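Local coordinates for protein sugar ABC transporter (Agrobacterium radiobacter, PDB 4RXT) that probably serves as the solute-binding component of a sugar ABC transporter, and holds an arabinopyranose in the cleft between its two lobes, at residues S86-G91 with L261-G266; V135-N140 with T152-Q157. One frame throughout, in Å; residues are numbered along the deposited sequence. Where two conformers were deposited one is given.

Contact 1 of 2, residues S86-G91 with L261-G266; sequences SVPIIG and LAVSKG
The pyrrolidine ring of P88 turns its CB–CG side to V263, whose CG1 methyl stands 3.6 Å from P88 CB and 4.0 Å from P88 CG. This joins the start of strand 89-92 and the residue before it to the C-terminal end of helix 249-264, a strand-helix packing in one of the two alpha/beta lobes of the periplasmic binding protein fold. With CG1 anti to the backbone N (chi1 168°), V263 sends that methyl to the proline and leaves CG2 for I90. The P88 and V263 side chains pass alongside each other rather than meeting head-on.

I90, two residues on, points to the same side as P88; its CD1 lies 4.2 Å from V263 CG2, a looser touch in a side chain modelled in two conformers. I90 also packs on T259 and A260 of the same helix, whereas I89 turns to the other side of the sheet, onto I66, I68 and F101. Branched, apolar side chains suit these buried strand positions. P88 suits the entry to the strand: lacking an N-H, it still pairs through its carbonyl with I66, and its compact ring can lie against V263 of the helix.

The helix stops directly after the contact in a Schellman motif. G266 takes a positive phi (81°), which glycine adopts readily, and its N bonds to V263 O at 2.9 Å. Two residues before V263, L261 O accepts two donors from the same face of its carbonyl plane: K265 N at 3.2 Å, and S264 OG at 2.6 Å, tilted 23° from that plane.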
loop_
_atom_site.group_PDB
_atom_site.type_symbol
_atom_site.label_atom_id
_atom_site.label_comp_id
_atom_site.label_asym_id
_atom_site.label_seq_id
_atom_site.Cartn_x
_atom_site.Cartn_y
_atom_site.Cartn_z
ATOM N N SER A 86 20.357 -14.187 -12.510
ATOM C CA SER A 86 19.838 -15.098 -13.535
ATOM C C SER A 86 18.474 -14.776 -14.183
ATOM O O SER A 86 18.152 -15.322 -15.231
ATOM C CB SER A 86 19.790 -16.507 -12.947
ATOM O OG SER A 86 18.749 -16.642 -12.001
ATOM N N VAL A 87 17.672 -13.917 -13.555
ATOM C CA VAL A 87 16.325 -13.566 -14.023
ATOM C C VAL A 87 16.103 -12.046 -13.895
ATOM O O VAL A 87 16.398 -11.482 -12.847
ATOM C CB VAL A 87 15.253 -14.291 -13.153
ATOM C CG1 VAL A 87 13.838 -13.976 -13.619
ATOM C CG2 VAL A 87 15.456 -15.804 -13.173
ATOM N N PRO A 88 15.596 -11.369 -14.941
ATOM C CA PRO A 88 15.246 -9.954 -14.728
ATOM C C PRO A 88 14.068 -9.781 -13.781
ATOM O O PRO A 88 13.047 -10.493 -13.903
ATOM C CB PRO A 88 14.871 -9.425 -16.111
ATOM C CG PRO A 88 14.697 -10.605 -16.948
ATOM C CD PRO A 88 15.299 -11.813 -16.304
ATOM N N ILE A 89 14.212 -8.784 -12.910
ATOM C CA ILE A 89 13.270 -8.542 -11.813
ATOM C C ILE A 89 12.661 -7.178 -12.005
ATOM O O ILE A 89 13.351 -6.190 -12.173
ATOM C CB ILE A 89 13.943 -8.615 -10.420
ATOM C CG1 ILE A 89 14.856 -9.858 -10.302
ATOM C CG2 ILE A 89 12.907 -8.519 -9.290
ATOM C CD1 ILE A 89 14.135 -11.181 -10.411
ATOM N N ILE A 90 11.330 -7.155 -12.028
ATOM C CA ILE A 90 10.554 -5.935 -12.112
ATOM C C ILE A 90 9.893 -5.755 -10.743
ATOM O O ILE A 90 9.219 -6.672 -10.227
ATOM C CB ILE A 90 9.508 -6.022 -13.255
ATOM C CG1 ILE A 90 10.174 -5.841 -14.647
ATOM C CG2 ILE A 90 8.393 -5.012 -13.046
ATOM C CD1 ILE A 90 11.218 -6.898 -15.010
ATOM N N GLY A 91 10.084 -4.582 -10.143
ATOM C CA GLY A 91 9.483 -4.285 -8.835
ATOM C C GLY A 91 8.188 -3.510 -8.922
ATOM O O GLY A 91 7.972 -2.711 -9.843
ATOM N N LEU A 261 7.457 -8.667 -19.570
ATOM C CA LEU A 261 7.522 -9.262 -20.881
ATOM C C LEU A 261 8.466 -8.504 -21.825
ATOM O O LEU A 261 9.259 -9.096 -22.554
ATOM C CB LEU A 261 6.114 -9.372 -21.486
ATOM C CG LEU A 261 6.035 -10.014 -22.880
ATOM C CD1 LEU A 261 6.576 -11.446 -22.912
ATOM C CD2 LEU A 261 4.615 -9.980 -23.420
ATOM N N ALA A 262 8.328 -7.188 -21.848
ATOM C CA ALA A 262 9.159 -6.401 -22.731
ATOM C C ALA A 262 10.654 -6.555 -22.375
ATOM O O ALA A 262 11.520 -6.735 -23.263
ATOM C CB ALA A 262 8.748 -4.925 -22.675
ATOM N N VAL A 263 10.946 -6.535 -21.072
ATOM C CA VAL A 263 12.329 -6.743 -20.616
ATOM C C VAL A 263 12.876 -8.129 -21.053
ATOM O O VAL A 263 14.032 -8.242 -21.494
ATOM C CB VAL A 263 12.434 -6.566 -19.094
ATOM C CG1 VAL A 263 13.776 -7.056 -18.593
ATOM C CG2 VAL A 263 12.186 -5.112 -18.691
ATOM N N SER A 264 12.037 -9.168 -20.920
ATOM C CA SER A 264 12.381 -10.530 -21.327
ATOM C C SER A 264 12.703 -10.654 -22.813
ATOM O O SER A 264 13.410 -11.574 -23.217
ATOM C CB SER A 264 11.261 -11.512 -20.976
ATOM O OG SER A 264 10.194 -11.473 -21.905
ATOM N N LYS A 265 12.163 -9.746 -23.620
ATOM C CA LYS A 265 12.473 -9.676 -25.076
ATOM C C LYS A 265 13.634 -8.742 -25.421
ATOM O O LYS A 265 13.910 -8.491 -26.600
ATOM C CB LYS A 265 11.248 -9.207 -25.863
ATOM C CG LYS A 265 10.056 -10.131 -25.754
ATOM C CD LYS A 265 8.968 -9.585 -26.647
ATOM C CE LYS A 265 7.658 -10.272 -26.437
ATOM N NZ LYS A 265 6.626 -9.597 -27.253
ATOM N N GLY A 266 14.289 -8.201 -24.397
ATOM C CA GLY A 266 15.449 -7.325 -24.579
ATOM C C GLY A 266 15.068 -5.906 -24.920
ATOM O O GLY A 266 15.905 -5.148 -25.395
#

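Contact 2 of 2, residues V135-N140 with T152-Q157; sequences VVIITN and TGFLDQ
F154 reaches from helix 145-161 to V135 and I137 on strand 133-139, the first strand of a beta-alpha-beta unit completed by strand 165-172. The short helix and strand segments run nearly antiparallel, at 169°, with their axes 10.5 Å apart, as expected where a crossover helix returns over its sheet. Such a gap calls for long or bulky side chains, and phenylalanine spans much of it.

CB of F154 leaves the helix toward the strand, and CG follows anti to the backbone N (chi1 176°), extending the ring to the sheet. On one flank, CD2 lies 4.1 Å from I137 CD1, the end of an isoleucine chain that is itself extended; the methyl approaches the ring obliquely. At the far end, CZ comes 4.4 Å from V135 CG2, which sits at the ring edge, near its plane. F198 of strand 194-199 stacks with the same ring, so the neighbouring strand helps to enclose it.

V135 and I137 face the helix together because alternate strand residues share a side; V136 turns away onto V168 and V197. Leucine suits the shoulder of the helix, since its branched tip can bend inward: L155 CD2 stands 4.5 Å from I137 CG2.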
loop_
_atom_site.group_PDB
_atom_site.type_symbol
_atom_site.label_atom_id
_atom_site.label_comp_id
_atom_site.label_asym_id
_atom_site.label_seq_id
_atom_site.Cartn_x
_atom_site.Cartn_y
_atom_site.Cartn_z
ATOM N N VAL A 135 -2.685 14.047 17.171
ATOM C CA VAL A 135 -2.889 13.051 16.130
ATOM C C VAL A 135 -1.940 11.880 16.323
ATOM O O VAL A 135 -0.926 11.982 17.028
ATOM C CB VAL A 135 -2.732 13.664 14.719
ATOM C CG1 VAL A 135 -3.724 14.811 14.575
ATOM C CG2 VAL A 135 -1.287 14.077 14.380
ATOM N N VAL A 136 -2.277 10.769 15.667
ATOM C CA VAL A 136 -1.503 9.544 15.725
ATOM C C VAL A 136 -1.328 8.939 14.335
ATOM O O VAL A 136 -2.098 9.209 13.436
ATOM C CB VAL A 136 -2.114 8.499 16.703
ATOM C CG1 VAL A 136 -2.255 9.099 18.091
ATOM C CG2 VAL A 136 -3.439 7.955 16.249
ATOM N N ILE A 137 -0.263 8.164 14.175
ATOM C CA ILE A 137 -0.040 7.373 13.011
ATOM C C ILE A 137 0.072 5.906 13.441
ATOM O O ILE A 137 0.698 5.561 14.435
ATOM C CB ILE A 137 1.185 7.846 12.165
ATOM C CG1 ILE A 137 1.415 6.936 10.965
ATOM C CG2 ILE A 137 2.433 7.960 13.010
ATOM C CD1 ILE A 137 2.432 7.433 9.954
ATOM N N ILE A 138 -0.587 5.051 12.663
ATOM C CA ILE A 138 -0.556 3.621 12.884
ATOM C C ILE A 138 -0.176 2.936 11.566
ATOM O O ILE A 138 -0.847 3.126 10.526
ATOM C CB ILE A 138 -1.905 3.069 13.422
ATOM C CG1 ILE A 138 -2.379 3.861 14.646
ATOM C CG2 ILE A 138 -1.783 1.562 13.714
ATOM C CD1 ILE A 138 -3.808 3.567 15.037
ATOM N N THR A 139 0.888 2.147 11.649
ATOM C CA THR A 139 1.566 1.473 10.544
ATOM C C THR A 139 1.460 -0.048 10.713
ATOM O O THR A 139 1.662 -0.584 11.794
ATOM C CB THR A 139 3.047 1.940 10.435
ATOM O OG1 THR A 139 3.058 3.356 10.262
ATOM C CG2 THR A 139 3.752 1.272 9.282
ATOM N N ASN A 140 1.112 -0.714 9.624
ATOM C CA ASN A 140 0.767 -2.155 9.607
ATOM C C ASN A 140 1.840 -3.038 10.247
ATOM O O ASN A 140 1.583 -3.892 10.997
ATOM C CB ASN A 140 0.532 -2.583 8.136
ATOM C CG ASN A 140 -0.075 -3.952 7.967
ATOM O OD1 ASN A 140 0.237 -4.650 7.029
ATOM N ND2 ASN A 140 -0.925 -4.295 8.815
ATOM N N THR A 152 7.133 8.881 6.718
ATOM C CA THR A 152 8.029 10.043 6.557
ATOM C C THR A 152 7.279 11.219 5.919
ATOM O O THR A 152 7.340 12.358 6.379
ATOM C CB THR A 152 9.257 9.631 5.728
ATOM O OG1 THR A 152 10.026 8.685 6.485
ATOM C CG2 THR A 152 10.151 10.832 5.453
ATOM N N GLY A 153 6.563 10.943 4.837
ATOM C CA GLY A 153 5.909 12.003 4.117
ATOM C C GLY A 153 4.889 12.681 5.026
ATOM O O GLY A 153 4.775 13.918 5.068
ATOM N N PHE A 154 4.128 11.872 5.780
ATOM C CA PHE A 154 3.150 12.391 6.730
ATOM C C PHE A 154 3.782 13.235 7.832
ATOM O O PHE A 154 3.346 14.365 8.106
ATOM C CB PHE A 154 2.351 11.203 7.315
ATOM C CG PHE A 154 1.369 11.598 8.401
ATOM C CD1 PHE A 154 0.091 12.044 8.085
ATOM C CD2 PHE A 154 1.713 11.482 9.740
ATOM C CE1 PHE A 154 -0.794 12.410 9.081
ATOM C CE2 PHE A 154 0.810 11.818 10.741
ATOM C CZ PHE A 154 -0.434 12.296 10.412
ATOM N N LEU A 155 4.774 12.655 8.505
ATOM C CA LEU A 155 5.407 13.323 9.635
ATOM C C LEU A 155 6.048 14.665 9.205
ATOM O O LEU A 155 5.899 15.665 9.898
ATOM C CB LEU A 155 6.433 12.412 10.337
ATOM C CG LEU A 155 5.857 11.197 11.086
ATOM C CD1 LEU A 155 6.966 10.322 11.632
ATOM C CD2 LEU A 155 4.876 11.626 12.180
ATOM N N ASP A 156 6.743 14.667 8.070
ATOM C CA ASP A 156 7.385 15.843 7.553
ATOM C C ASP A 156 6.379 16.955 7.244
ATOM O O ASP A 156 6.563 18.122 7.584
ATOM C CB ASP A 156 8.170 15.496 6.283
ATOM C CG ASP A 156 9.431 14.640 6.560
ATOM O OD1 ASP A 156 9.823 14.434 7.737
ATOM O OD2 ASP A 156 10.015 14.164 5.555
ATOM N N GLN A 157 5.275 16.587 6.613
ATOM C CA GLN A 157 4.262 17.584 6.227
ATOM C C GLN A 157 3.620 18.148 7.501
ATOM O O GLN A 157 3.381 19.344 7.655
ATOM C CB GLN A 157 3.217 16.904 5.311
ATOM C CG GLN A 157 2.235 17.883 4.685
ATOM C CD GLN A 157 2.807 18.703 3.544
ATOM O OE1 GLN A 157 4.014 18.858 3.405
ATOM N NE2 GLN A 157 1.939 19.242 2.721
#

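The contacts lie on opposite sides of the chain's centre, their centres 35 Å apart and their nearest atoms about 18 Å apart, one in each lobe. Contact 2 is nested along the chain inside the loop that contact 1 closes: after strand 89-92 the chain adds strand 103-106 to the first sheet, then crosses to the second, where it builds strand 133-139 and helix 145-161, and comes back through helix 249-264. Contact 1 thus joins early and late parts of the sequence, while contact 2 is local. The arabinopyranose sits between the lobes, with D93 just after strand 89-92 and R150 on helix 145-161 among the residues that bind it, so each packed lobe presents binding residues to the shared cleft.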